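Hemopexin fold protein CP4 (Vigna unguiculata, PDB 3OYO) is a seed protein whose exact role is not settled, built as a four-bladed haemopexin-type beta-propeller that binds a calcium ion at its centre. Local coordinates at residues A[5-10]-A[16-21]; A[119-124]-A[128-133]; A[136-141]-A[199-204]; A[153-158]-A[169-174]. All coordinates share one frame; numbering follows the deposited sequence.

Interaction 1. Residues A[5-10]-A[16-21]. With CA (calcium ion), chain C.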
loop_
_atom_site.group_PDB
_atom_site.type_symbol
_atom_site.label_atom_id
_atom_site.label_comp_id
_atom_site.label_asym_id
_atom_site.label_seq_id
_atom_site.Cartn_x
_atom_site.Cartn_y
_atom_site.Cartn_z
ATOM N N ASN A 5 2.634 3.676 -7.189
ATOM C CA ASN A 5 1.741 2.625 -7.479
ATOM C C ASN A 5 1.514 1.735 -6.266
ATOM O O ASN A 5 0.503 1.047 -6.186
ATOM C CB ASN A 5 2.259 1.805 -8.668
ATOM C CG ASN A 5 1.130 1.076 -9.397
ATOM O OD1 ASN A 5 -0.033 1.370 -9.154
ATOM N ND2 ASN A 5 1.467 0.188 -10.345
ATOM N N ALA A 6 2.449 1.712 -5.321
ATOM C CA ALA A 6 2.247 0.864 -4.124
ATOM C C ALA A 6 3.151 1.351 -3.031
ATOM O O ALA A 6 4.171 1.979 -3.307
ATOM C CB ALA A 6 2.541 -0.609 -4.465
ATOM N N ALA A 7 2.798 1.071 -1.779
ATOM C CA ALA A 7 3.590 1.547 -0.639
ATOM C C ALA A 7 3.287 0.699 0.567
ATOM O O ALA A 7 2.160 0.258 0.737
ATOM C CB ALA A 7 3.227 3.010 -0.323
ATOM N N PHE A 8 4.288 0.438 1.402
ATOM C CA PHE A 8 4.045 -0.281 2.632
ATOM C C PHE A 8 5.091 0.143 3.632
ATOM O O PHE A 8 6.271 0.407 3.301
ATOM C CB PHE A 8 3.966 -1.826 2.449
ATOM C CG PHE A 8 5.305 -2.532 2.244
ATOM C CD1 PHE A 8 5.752 -2.875 0.951
ATOM C CD2 PHE A 8 6.076 -2.918 3.329
ATOM C CE1 PHE A 8 6.948 -3.591 0.762
ATOM C CE2 PHE A 8 7.294 -3.602 3.169
ATOM C CZ PHE A 8 7.742 -3.940 1.870
ATOM N N ARG A 9 4.683 0.192 4.883
ATOM C CA ARG A 9 5.622 0.656 5.853
ATOM C C ARG A 9 6.460 -0.480 6.362
ATOM O O ARG A 9 5.986 -1.621 6.509
ATOM C CB ARG A 9 4.932 1.406 6.969
ATOM C CG ARG A 9 4.332 0.551 8.018
ATOM C CD ARG A 9 4.222 1.437 9.202
ATOM N NE ARG A 9 3.868 0.736 10.420
ATOM C CZ ARG A 9 2.801 -0.033 10.589
ATOM N NH1 ARG A 9 1.959 -0.321 9.590
ATOM N NH2 ARG A 9 2.596 -0.566 11.779
ATOM N N SER A 10 7.717 -0.143 6.609
ATOM C CA SER A 10 8.707 -1.087 7.080
ATOM C C SER A 10 8.625 -1.439 8.580
ATOM O O SER A 10 7.976 -0.752 9.392
ATOM C CB SER A 10 10.088 -0.542 6.795
ATOM O OG SER A 10 11.066 -1.404 7.357
ATOM N N VAL A 16 9.608 3.798 4.829
ATOM C CA VAL A 16 8.547 3.331 3.935
ATOM C C VAL A 16 9.101 3.000 2.571
ATOM O O VAL A 16 10.049 3.654 2.115
ATOM C CB VAL A 16 7.366 4.375 3.846
ATOM C CG1 VAL A 16 7.863 5.733 3.347
ATOM C CG2 VAL A 16 6.175 3.836 2.986
ATOM N N TYR A 17 8.471 2.012 1.911
ATOM C CA TYR A 17 8.786 1.599 0.548
ATOM C C TYR A 17 7.691 2.133 -0.385
ATOM O O TYR A 17 6.484 1.914 -0.167
ATOM C CB TYR A 17 8.872 0.081 0.460
ATOM C CG TYR A 17 9.951 -0.537 1.333
ATOM C CD1 TYR A 17 11.285 -0.620 0.890
ATOM C CD2 TYR A 17 9.659 -1.015 2.612
ATOM C CE1 TYR A 17 12.265 -1.193 1.690
ATOM C CE2 TYR A 17 10.631 -1.553 3.418
ATOM C CZ TYR A 17 11.941 -1.652 2.956
ATOM O OH TYR A 17 12.915 -2.197 3.810
ATOM N N PHE A 18 8.120 2.865 -1.411
ATOM C CA PHE A 18 7.235 3.367 -2.485
ATOM C C PHE A 18 7.630 2.631 -3.729
ATOM O O PHE A 18 8.817 2.527 -4.015
ATOM C CB PHE A 18 7.447 4.870 -2.724
ATOM C CG PHE A 18 6.800 5.776 -1.672
ATOM C CD1 PHE A 18 5.791 5.305 -0.830
ATOM C CD2 PHE A 18 7.191 7.101 -1.560
ATOM C CE1 PHE A 18 5.191 6.136 0.106
ATOM C CE2 PHE A 18 6.591 7.953 -0.614
ATOM C CZ PHE A 18 5.603 7.478 0.219
ATOM N N PHE A 19 6.641 2.113 -4.467
ATOM C CA PHE A 19 6.889 1.394 -5.736
ATOM C C PHE A 19 6.263 2.138 -6.915
ATOM O O PHE A 19 5.176 2.736 -6.797
ATOM C CB PHE A 19 6.341 -0.070 -5.684
ATOM C CG PHE A 19 6.937 -0.896 -4.574
ATOM C CD1 PHE A 19 8.072 -1.671 -4.807
ATOM C CD2 PHE A 19 6.398 -0.876 -3.273
ATOM C CE1 PHE A 19 8.662 -2.413 -3.766
ATOM C CE2 PHE A 19 6.973 -1.628 -2.243
ATOM C CZ PHE A 19 8.083 -2.397 -2.483
ATOM N N ALA A 20 6.965 2.126 -8.049
ATOM C CA ALA A 20 6.455 2.705 -9.280
ATOM C C ALA A 20 7.097 1.885 -10.407
ATOM O O ALA A 20 8.341 1.768 -10.498
ATOM C CB ALA A 20 6.815 4.211 -9.390
ATOM N N LYS A 21 6.227 1.330 -11.255
ATOM C CA LYS A 21 6.587 0.336 -12.295
ATOM C C LYS A 21 7.364 -0.787 -11.663
ATOM O O LYS A 21 6.987 -1.294 -10.622
ATOM C CB LYS A 21 7.485 0.962 -13.374
ATOM C CG LYS A 21 7.192 2.370 -13.758
ATOM C CD LYS A 21 6.120 2.459 -14.797
ATOM C CE LYS A 21 6.409 3.734 -15.569
ATOM N NZ LYS A 21 5.183 4.423 -16.033
HETATM CA CA CA C . -1.785 0.664 -7.225
HETATM O O HOH W 1 4.276 -0.767 -9.966
HETATM O O HOH W 2 13.395 -0.873 5.969
#
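F8 brings its ring against Y17 and F19 of the antiparallel partner strand. From CB, CG is placed between the backbone N and the carbonyl carbon (chi1 76°), which swings the ring toward that strand. F8 CD1 lies 3.6 Å from F19 CE2, and CE1 meets the same rim; these two rings touch rim to rim, their planes 19° apart. Y17 CD2 lies over a face of F8, offset toward the rim, 3.5 Å from F8 CE2 and about as near CZ. Replacing F8 by a smaller side chain such as alanine would probably open a gap beside Y17 and F19 and leave both rings freer to turn. On the sheet face of A7, R9, V16 and F18, the small A7 fits its CB at the edge of the F18 ring, 3.5 Å from F18 CD1. At the strand's start, N5 N and A6 N both bond to F19 O, a classic beta bulge. N5 then grips calcium twice, through O at 2.5 Å and OD1 at 2.7 Å. Strand 23-28 continues the sheet beyond residues 16-20, strand 64-67 receives A6, F8 and R9, and F175 of strand 173-176 packs on A7, R9 and V16.

Interaction 2. Residues A[119-124]-A[128-133]; sequences DSAFRS and KEVYLF. With CA (calcium ion), chain C.
The F122 ring carries Y131 CB over one face, a CH-pi contact with CB 4.2 Å from the F122 ring centroid. The Y131 ring is nearly parallel (planes at 22°) but slid away, with Y131 CD2 3.4 Å from F122 CZ. F133 turns its edge to F122: F122 CE1 lies near the F133 plane, 3.7 Å from F133 CE2. The R123 guanidinium has K128 CA over one face and a water at its edge, in plane. R123 CG stands anti to the backbone N (chi1 -177°), and the chain then bends to reach there. A serine in place of F122 would probably leave a gap beside Y131 and F133. On the sheet face of A121, V130 and L132, the small A121 sets its CB 3.7 Å from L132 CD2. F133 N bonds to S120 O at 2.9 Å, while D119 N and S120 N bond only weakly to F133 O in a classic beta bulge; beside it D119 O binds calcium at 2.4 Å. Chemically, the hairpin is largely aromatic on one face, aliphatic on the other and charged toward its turn; R123 NE bonds to T68 O and K128 NZ makes a salt bridge with E69, probably easing their like charges.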
loop_
_atom_site.group_PDB
_atom_site.type_symbol
_atom_site.label_atom_id
_atom_site.label_comp_id
_atom_site.label_asym_id
_atom_site.label_seq_id
_atom_site.Cartn_x
_atom_site.Cartn_y
_atom_site.Cartn_z
ATOM N N ASP A 119 -6.217 -2.227 -6.318
ATOM C CA ASP A 119 -5.567 -0.919 -6.482
ATOM C C ASP A 119 -4.557 -0.584 -5.384
ATOM O O ASP A 119 -3.460 -0.202 -5.684
ATOM C CB ASP A 119 -6.607 0.181 -6.527
ATOM C CG ASP A 119 -7.419 0.136 -7.799
ATOM O OD1 ASP A 119 -7.005 -0.547 -8.752
ATOM O OD2 ASP A 119 -8.477 0.746 -7.831
ATOM N N SER A 120 -4.959 -0.686 -4.110
ATOM C CA SER A 120 -4.044 -0.342 -3.021
ATOM C C SER A 120 -4.638 -0.965 -1.738
ATOM O O SER A 120 -5.675 -1.624 -1.788
ATOM C CB SER A 120 -3.908 1.204 -2.860
ATOM O OG SER A 120 -5.211 1.760 -2.766
ATOM N N ALA A 121 -3.951 -0.782 -0.624
ATOM C CA ALA A 121 -4.376 -1.375 0.673
ATOM C C ALA A 121 -3.472 -0.821 1.790
ATOM O O ALA A 121 -2.293 -0.513 1.549
ATOM C CB ALA A 121 -4.234 -2.925 0.593
ATOM N N PHE A 122 -4.003 -0.666 3.006
ATOM C CA PHE A 122 -3.157 -0.275 4.103
ATOM C C PHE A 122 -3.534 -1.074 5.344
ATOM O O PHE A 122 -4.683 -1.497 5.527
ATOM C CB PHE A 122 -3.131 1.253 4.364
ATOM C CG PHE A 122 -4.421 1.815 4.905
ATOM C CD1 PHE A 122 -5.411 2.310 4.035
ATOM C CD2 PHE A 122 -4.667 1.836 6.285
ATOM C CE1 PHE A 122 -6.589 2.811 4.562
ATOM C CE2 PHE A 122 -5.855 2.341 6.805
ATOM C CZ PHE A 122 -6.829 2.817 5.936
ATOM N N ARG A 123 -2.541 -1.272 6.190
ATOM C CA ARG A 123 -2.718 -1.967 7.474
ATOM C C ARG A 123 -3.551 -1.179 8.492
ATOM O O ARG A 123 -3.238 -0.029 8.797
ATOM C CB ARG A 123 -1.335 -2.230 8.083
ATOM C CG ARG A 123 -1.373 -3.000 9.390
ATOM C CD ARG A 123 -1.840 -4.429 9.198
ATOM N NE ARG A 123 -1.375 -5.318 10.272
ATOM C CZ ARG A 123 -2.031 -5.526 11.412
ATOM N NH1 ARG A 123 -3.183 -4.869 11.658
ATOM N NH2 ARG A 123 -1.530 -6.389 12.318
ATOM N N SER A 124 -4.596 -1.800 9.026
ATOM C CA SER A 124 -5.403 -1.132 10.044
ATOM C C SER A 124 -4.676 -1.302 11.376
ATOM O O SER A 124 -3.743 -2.122 11.517
ATOM C CB SER A 124 -6.790 -1.765 10.130
ATOM O OG SER A 124 -7.544 -1.233 11.211
ATOM N N LYS A 128 -5.894 -7.820 13.014
ATOM C CA LYS A 128 -5.096 -8.134 11.836
ATOM C C LYS A 128 -5.822 -7.607 10.578
ATOM O O LYS A 128 -5.618 -8.135 9.497
ATOM C CB LYS A 128 -4.885 -9.638 11.675
ATOM C CG LYS A 128 -4.408 -10.349 12.898
ATOM C CD LYS A 128 -3.032 -9.878 13.357
ATOM C CE LYS A 128 -2.312 -11.038 14.001
ATOM N NZ LYS A 128 -1.098 -10.499 14.678
ATOM N N GLU A 129 -6.633 -6.566 10.734
ATOM C CA GLU A 129 -7.423 -6.017 9.648
ATOM C C GLU A 129 -6.607 -5.208 8.639
ATOM O O GLU A 129 -5.638 -4.524 8.984
ATOM C CB GLU A 129 -8.611 -5.207 10.196
ATOM C CG GLU A 129 -9.351 -5.910 11.386
ATOM C CD GLU A 129 -10.793 -5.441 11.552
ATOM O OE1 GLU A 129 -11.085 -4.268 11.219
ATOM O OE2 GLU A 129 -11.625 -6.245 12.018
ATOM N N VAL A 130 -7.023 -5.284 7.383
ATOM C CA VAL A 130 -6.381 -4.542 6.317
ATOM C C VAL A 130 -7.470 -4.069 5.381
ATOM O O VAL A 130 -8.412 -4.800 5.099
ATOM C CB VAL A 130 -5.389 -5.412 5.518
ATOM C CG1 VAL A 130 -4.813 -4.626 4.326
ATOM C CG2 VAL A 130 -4.258 -5.972 6.437
ATOM N N TYR A 131 -7.354 -2.830 4.934
ATOM C CA TYR A 131 -8.290 -2.215 4.014
ATOM C C TYR A 131 -7.807 -2.450 2.597
ATOM O O TYR A 131 -6.702 -2.075 2.259
ATOM C CB TYR A 131 -8.373 -0.714 4.267
ATOM C CG TYR A 131 -9.077 -0.316 5.529
ATOM C CD1 TYR A 131 -10.459 -0.092 5.546
ATOM C CD2 TYR A 131 -8.362 -0.156 6.717
ATOM C CE1 TYR A 131 -11.118 0.295 6.717
ATOM C CE2 TYR A 131 -9.015 0.221 7.910
ATOM C CZ TYR A 131 -10.392 0.439 7.895
ATOM O OH TYR A 131 -11.018 0.802 9.076
ATOM N N LEU A 132 -8.655 -3.052 1.775
ATOM C CA LEU A 132 -8.355 -3.265 0.355
ATOM C C LEU A 132 -9.205 -2.323 -0.497
ATOM O O LEU A 132 -10.428 -2.196 -0.274
ATOM C CB LEU A 132 -8.621 -4.732 -0.047
ATOM C CG LEU A 132 -8.059 -5.881 0.814
ATOM C CD1 LEU A 132 -8.539 -7.221 0.236
ATOM C CD2 LEU A 132 -6.535 -5.857 0.894
ATOM N N PHE A 133 -8.587 -1.679 -1.473
ATOM C CA PHE A 133 -9.288 -0.746 -2.371
ATOM C C PHE A 133 -9.216 -1.178 -3.852
ATOM O O PHE A 133 -8.148 -1.533 -4.347
ATOM C CB PHE A 133 -8.704 0.668 -2.239
ATOM C CG PHE A 133 -8.810 1.226 -0.870
ATOM C CD1 PHE A 133 -10.043 1.706 -0.390
ATOM C CD2 PHE A 133 -7.717 1.193 -0.013
ATOM C CE1 PHE A 133 -10.149 2.210 0.911
ATOM C CE2 PHE A 133 -7.822 1.653 1.264
ATOM C CZ PHE A 133 -9.023 2.191 1.741
HETATM CA CA CA C . -1.785 0.664 -7.225
HETATM O O HOH W 3 -1.318 -7.577 15.224
HETATM O O HOH W 4 -9.934 -1.915 10.939
#

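Interaction 3. Residues A[136-141]-A[199-204]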
loop_
_atom_site.group_PDB
_atom_site.type_symbol
_atom_site.label_atom_id
_atom_site.label_comp_id
_atom_site.label_asym_id
_atom_site.label_seq_id
_atom_site.Cartn_x
_atom_site.Cartn_y
_atom_site.Cartn_z
ATOM N N ASN A 136 -14.025 2.153 -6.907
ATOM C CA ASN A 136 -14.740 2.917 -5.891
ATOM C C ASN A 136 -15.204 2.028 -4.727
ATOM O O ASN A 136 -15.973 2.446 -3.907
ATOM C CB ASN A 136 -15.933 3.635 -6.553
ATOM C CG ASN A 136 -17.069 2.671 -6.923
ATOM O OD1 ASN A 136 -16.872 1.476 -7.054
ATOM N ND2 ASN A 136 -18.254 3.194 -7.061
ATOM N N LYS A 137 -14.734 0.796 -4.664
ATOM C CA LYS A 137 -15.091 -0.146 -3.610
ATOM C C LYS A 137 -13.924 -0.392 -2.665
ATOM O O LYS A 137 -12.770 -0.234 -3.039
ATOM C CB LYS A 137 -15.541 -1.493 -4.245
ATOM C CG LYS A 137 -16.835 -1.473 -5.042
ATOM C CD LYS A 137 -18.000 -1.138 -4.106
ATOM C CE LYS A 137 -19.423 -1.385 -4.686
ATOM N NZ LYS A 137 -19.633 -0.675 -5.986
ATOM N N TYR A 138 -14.229 -0.806 -1.435
ATOM C CA TYR A 138 -13.237 -1.243 -0.459
ATOM C C TYR A 138 -13.862 -2.333 0.395
ATOM O O TYR A 138 -15.094 -2.515 0.390
ATOM C CB TYR A 138 -12.750 -0.108 0.440
ATOM C CG TYR A 138 -13.716 0.256 1.523
ATOM C CD1 TYR A 138 -14.733 1.194 1.294
ATOM C CD2 TYR A 138 -13.628 -0.327 2.762
ATOM C CE1 TYR A 138 -15.636 1.521 2.295
ATOM C CE2 TYR A 138 -14.526 -0.018 3.759
ATOM C CZ TYR A 138 -15.526 0.901 3.510
ATOM O OH TYR A 138 -16.392 1.182 4.510
ATOM N N VAL A 139 -13.011 -3.105 1.084
ATOM C CA VAL A 139 -13.457 -4.106 2.006
ATOM C C VAL A 139 -12.295 -4.349 2.992
ATOM O O VAL A 139 -11.125 -4.232 2.611
ATOM C CB VAL A 139 -13.787 -5.446 1.264
ATOM C CG1 VAL A 139 -12.495 -6.184 0.896
ATOM C CG2 VAL A 139 -14.702 -6.303 2.075
ATOM N N ARG A 140 -12.634 -4.697 4.240
ATOM C CA ARG A 140 -11.628 -5.069 5.215
ATOM C C ARG A 140 -11.461 -6.567 5.211
ATOM O O ARG A 140 -12.412 -7.301 5.000
ATOM C CB ARG A 140 -11.992 -4.572 6.609
ATOM C CG ARG A 140 -12.099 -3.085 6.704
ATOM C CD ARG A 140 -13.319 -2.675 7.493
ATOM N NE ARG A 140 -13.310 -3.237 8.837
ATOM C CZ ARG A 140 -14.395 -3.494 9.586
ATOM N NH1 ARG A 140 -15.623 -3.253 9.167
ATOM N NH2 ARG A 140 -14.237 -4.017 10.774
ATOM N N ILE A 141 -10.225 -7.013 5.389
ATOM C CA ILE A 141 -9.899 -8.427 5.505
ATOM C C ILE A 141 -8.957 -8.621 6.688
ATOM O O ILE A 141 -8.144 -7.760 6.946
ATOM C CB ILE A 141 -9.261 -8.984 4.167
ATOM C CG1 ILE A 141 -9.115 -10.500 4.253
ATOM C CG2 ILE A 141 -7.942 -8.303 3.790
ATOM C CD1 ILE A 141 -8.718 -11.135 2.921
ATOM N N GLY A 199 -13.626 0.402 12.781
ATOM C CA GLY A 199 -15.054 0.303 13.051
ATOM C C GLY A 199 -15.839 1.544 12.628
ATOM O O GLY A 199 -16.947 1.433 12.084
ATOM N N GLY A 200 -15.264 2.724 12.878
ATOM C CA GLY A 200 -15.926 4.003 12.579
ATOM C C GLY A 200 -15.254 4.732 11.425
ATOM O O GLY A 200 -14.754 5.844 11.575
ATOM N N LYS A 201 -15.232 4.068 10.275
ATOM C CA LYS A 201 -14.789 4.652 9.020
ATOM C C LYS A 201 -15.386 6.054 8.786
ATOM O O LYS A 201 -14.728 6.934 8.223
ATOM C CB LYS A 201 -15.184 3.718 7.846
ATOM C CG LYS A 201 -14.478 2.347 7.791
ATOM C CD LYS A 201 -14.738 1.417 9.021
ATOM C CE LYS A 201 -13.723 0.250 9.016
ATOM N NZ LYS A 201 -13.351 -0.418 10.276
ATOM N N ALA A 202 -16.654 6.225 9.171
ATOM C CA ALA A 202 -17.370 7.499 9.072
ATOM C C ALA A 202 -16.687 8.619 9.877
ATOM O O ALA A 202 -16.774 9.790 9.507
ATOM C CB ALA A 202 -18.836 7.318 9.502
ATOM N N ASP A 203 -15.979 8.248 10.949
ATOM C CA ASP A 203 -15.217 9.192 11.779
ATOM C C ASP A 203 -13.760 9.493 11.316
ATOM O O ASP A 203 -12.929 9.953 12.097
ATOM C CB ASP A 203 -15.229 8.696 13.218
ATOM C CG ASP A 203 -16.493 9.083 13.931
ATOM O OD1 ASP A 203 -16.689 10.303 14.123
ATOM O OD2 ASP A 203 -17.301 8.198 14.249
ATOM N N THR A 204 -13.482 9.229 10.042
ATOM C CA THR A 204 -12.182 9.515 9.435
ATOM C C THR A 204 -11.997 11.019 9.332
ATOM O O THR A 204 -12.931 11.763 8.951
ATOM C CB THR A 204 -12.077 8.837 8.047
ATOM O OG1 THR A 204 -12.234 7.437 8.228
ATOM C CG2 THR A 204 -10.729 9.109 7.328
#
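R140 and K201 meet because both chains are kinked: R140 is bent at chi2 and at chi3 (58°), and K201 bends at chi2 (62°). These bends bring the amine end of K201, coming from the loop, over one face of the R140 guanidinium, toward its rim. The approach is closer than is plausible, with R140 CD and K201 CE 3.3 Å apart and R140 NE 3.2 Å from K201 NZ, and K201 NZ also stands 2.7 Å from the backbone N of G199, so the placement of the whole end of K201 is doubtful. These nitrogens are all donors, so R140 and K201 show a close approach of like charges and not a bond. If the lysine does lie about here, its positive charge might be disfavoured. R140 is better provided for, since its NH2 forms a salt bridge with E129, which probably softens any repulsion. Y138 reaches K201 only through its hydroxyl, OH lying 4.0 Å from K201 CG, while the Y138 ring meets F159 edge-to-face. The loop is pinned from within: T204 OG1 reaches K201 O at 2.5 Å, and T204 N reaches that oxygen from the same face at 3.2 Å, a double grip on one carbonyl. G199 suits its place because its backbone angles would force a side chain against the preceding carbonyl oxygen. Strand 137-142 is third in its four-stranded sheet, and the loop joins the third and fourth strands of the next sheet. The contact is therefore one between consecutive blades, as expected in a haemopexin beta-propeller.

Interaction 4. Residues A[153-158]-A[169-174]; sequences RNIGDG and SGIDAC. With CA (calcium ion), chain C.
Where one propeller sheet hands over to the next, I155 of the short helix 155-158 meets G170 and I171, which lead into strand 173-176, the first strand of the following sheet. The helix comes directly after strand 147-154, the outermost strand of its sheet. I155 holds CG1 anti to its carbonyl carbon (chi1 -64°), and the chain then runs on extended, so the tip methyl alone does the touching. I155 CD1 sits 3.9 Å from G170 N and 4.1 Å from G170 CA, resting against bare backbone; farther along it grazes I171 CG1 at 4.4 Å. Glycine suits the middle position, since any side chain would be jammed against the carbonyl oxygen of S169. Isoleucine suits both I155 and I171, since each also presses on F133, with L162 beside I155 and L185 beside I171. The helix start is held by polar bonds of its own. N154 stands at the N-cap position without capping through its side chain; instead its ND2 donates to D157 OD2 at 2.9 Å, almost straight at 160°, and its OD1 receives K137 NZ. G158 N closes the first turn on N154 O at 3.0 Å. On the other segment, D172 O binds calcium at 2.5 Å, and D172 and A173 together face F186 in a classic beta bulge. The contact is van der Waals in character, a methyl against glycine backbone and a second isoleucine. It has little directionality and depends on close fit, while hydrogen bonds hold residues 153-158 and calcium binds the other segment.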
loop_
_atom_site.group_PDB
_atom_site.type_symbol
_atom_site.label_atom_id
_atom_site.label_comp_id
_atom_site.label_asym_id
_atom_site.label_seq_id
_atom_site.Cartn_x
_atom_site.Cartn_y
_atom_site.Cartn_z
ATOM N N ARG A 153 -17.967 -2.103 0.292
ATOM C CA ARG A 153 -18.722 -0.833 0.246
ATOM C C ARG A 153 -18.098 0.200 -0.684
ATOM O O ARG A 153 -16.933 0.080 -1.062
ATOM C CB ARG A 153 -18.854 -0.245 1.664
ATOM C CG ARG A 153 -19.445 -1.227 2.693
ATOM C CD ARG A 153 -19.287 -0.673 4.101
ATOM N NE ARG A 153 -20.099 0.549 4.235
ATOM C CZ ARG A 153 -20.075 1.389 5.268
ATOM N NH1 ARG A 153 -19.264 1.161 6.293
ATOM N NH2 ARG A 153 -20.862 2.473 5.270
ATOM N N ASN A 154 -18.858 1.213 -1.052
ATOM C CA ASN A 154 -18.267 2.337 -1.791
ATOM C C ASN A 154 -17.415 3.143 -0.858
ATOM O O ASN A 154 -17.788 3.344 0.313
ATOM C CB ASN A 154 -19.348 3.253 -2.394
ATOM C CG ASN A 154 -20.238 2.538 -3.367
ATOM O OD1 ASN A 154 -19.788 1.835 -4.262
ATOM N ND2 ASN A 154 -21.523 2.708 -3.184
ATOM N N ILE A 155 -16.272 3.620 -1.363
ATOM C CA ILE A 155 -15.335 4.411 -0.561
ATOM C C ILE A 155 -16.093 5.618 -0.003
ATOM O O ILE A 155 -15.978 5.955 1.184
ATOM C CB ILE A 155 -14.090 4.858 -1.398
ATOM C CG1 ILE A 155 -13.257 3.632 -1.849
ATOM C CG2 ILE A 155 -13.231 5.805 -0.577
ATOM C CD1 ILE A 155 -12.206 3.920 -2.969
ATOM N N GLY A 156 -16.881 6.243 -0.872
ATOM C CA GLY A 156 -17.669 7.416 -0.520
ATOM C C GLY A 156 -18.643 7.221 0.600
ATOM O O GLY A 156 -18.870 8.130 1.373
ATOM N N ASP A 157 -19.213 6.026 0.689
ATOM C CA ASP A 157 -20.148 5.680 1.766
ATOM C C ASP A 157 -19.451 5.323 3.065
ATOM O O ASP A 157 -19.877 5.767 4.146
ATOM C CB ASP A 157 -21.041 4.520 1.353
ATOM C CG ASP A 157 -21.893 4.860 0.184
ATOM O OD1 ASP A 157 -22.381 6.000 0.114
ATOM O OD2 ASP A 157 -22.090 4.000 -0.687
ATOM N N GLY A 158 -18.392 4.529 2.965
ATOM C CA GLY A 158 -17.639 4.145 4.153
ATOM C C GLY A 158 -16.840 5.278 4.746
ATOM O O GLY A 158 -16.602 5.294 5.959
ATOM N N SER A 169 -13.409 7.680 -6.199
ATOM C CA SER A 169 -13.518 6.599 -7.182
ATOM C C SER A 169 -12.247 5.725 -7.283
ATOM O O SER A 169 -12.068 4.988 -8.244
ATOM C CB SER A 169 -13.926 7.118 -8.540
ATOM O OG SER A 169 -12.861 7.865 -9.063
ATOM N N GLY A 170 -11.371 5.826 -6.296
ATOM C CA GLY A 170 -10.165 5.031 -6.336
ATOM C C GLY A 170 -8.972 5.627 -5.651
ATOM O O GLY A 170 -8.830 6.860 -5.534
ATOM N N ILE A 171 -8.096 4.721 -5.203
ATOM C CA ILE A 171 -6.878 5.082 -4.498
ATOM C C ILE A 171 -5.717 4.299 -5.145
ATOM O O ILE A 171 -5.683 3.057 -5.064
ATOM C CB ILE A 171 -6.965 4.742 -2.946
ATOM C CG1 ILE A 171 -8.158 5.474 -2.308
ATOM C CG2 ILE A 171 -5.662 5.126 -2.212
ATOM C CD1 ILE A 171 -8.508 5.152 -0.853
ATOM N N ASP A 172 -4.760 5.021 -5.733
ATOM C CA ASP A 172 -3.614 4.396 -6.362
ATOM C C ASP A 172 -2.650 3.725 -5.408
ATOM O O ASP A 172 -2.046 2.735 -5.760
ATOM C CB ASP A 172 -2.850 5.380 -7.246
ATOM C CG ASP A 172 -3.572 5.687 -8.520
ATOM O OD1 ASP A 172 -4.133 4.767 -9.148
ATOM O OD2 ASP A 172 -3.574 6.850 -8.938
ATOM N N ALA A 173 -2.445 4.281 -4.223
ATOM C CA ALA A 173 -1.541 3.674 -3.270
ATOM C C ALA A 173 -1.817 4.272 -1.922
ATOM O O ALA A 173 -2.437 5.350 -1.846
ATOM C CB ALA A 173 -0.043 3.877 -3.661
ATOM N N CYS A 174 -1.371 3.584 -0.867
ATOM C CA CYS A 174 -1.544 4.083 0.501
ATOM C C CYS A 174 -0.741 3.222 1.427
ATOM O O CYS A 174 -0.343 2.136 1.037
ATOM C CB CYS A 174 -3.022 4.065 0.924
ATOM S SG CYS A 174 -3.962 2.583 0.563
HETATM CA CA CA C . -1.785 0.664 -7.225
#

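In the fold
Along the chain interaction 1 comes first, then interaction 2, and interaction 4 is nested within the loop closed by interaction 3. Interactions 1 and 2 are hairpins of two different four-stranded sheets, with centres 13 Å apart. Interactions 2, 3 and 4 share the sheet of strands 120-123, 129-134, 137-142 and 147-154, the centres of 2 and 3 lying 9 Å apart and those of 3 and 4 8 Å apart; the latter two reach over to the sheet that begins with strand 173-176. Interactions 1, 2 and 4 converge on one calcium ion, with D63 supplying the remaining sheet's ligand. The first sheet packs on strand 173-176 of the last, closing the propeller's ring around its metal.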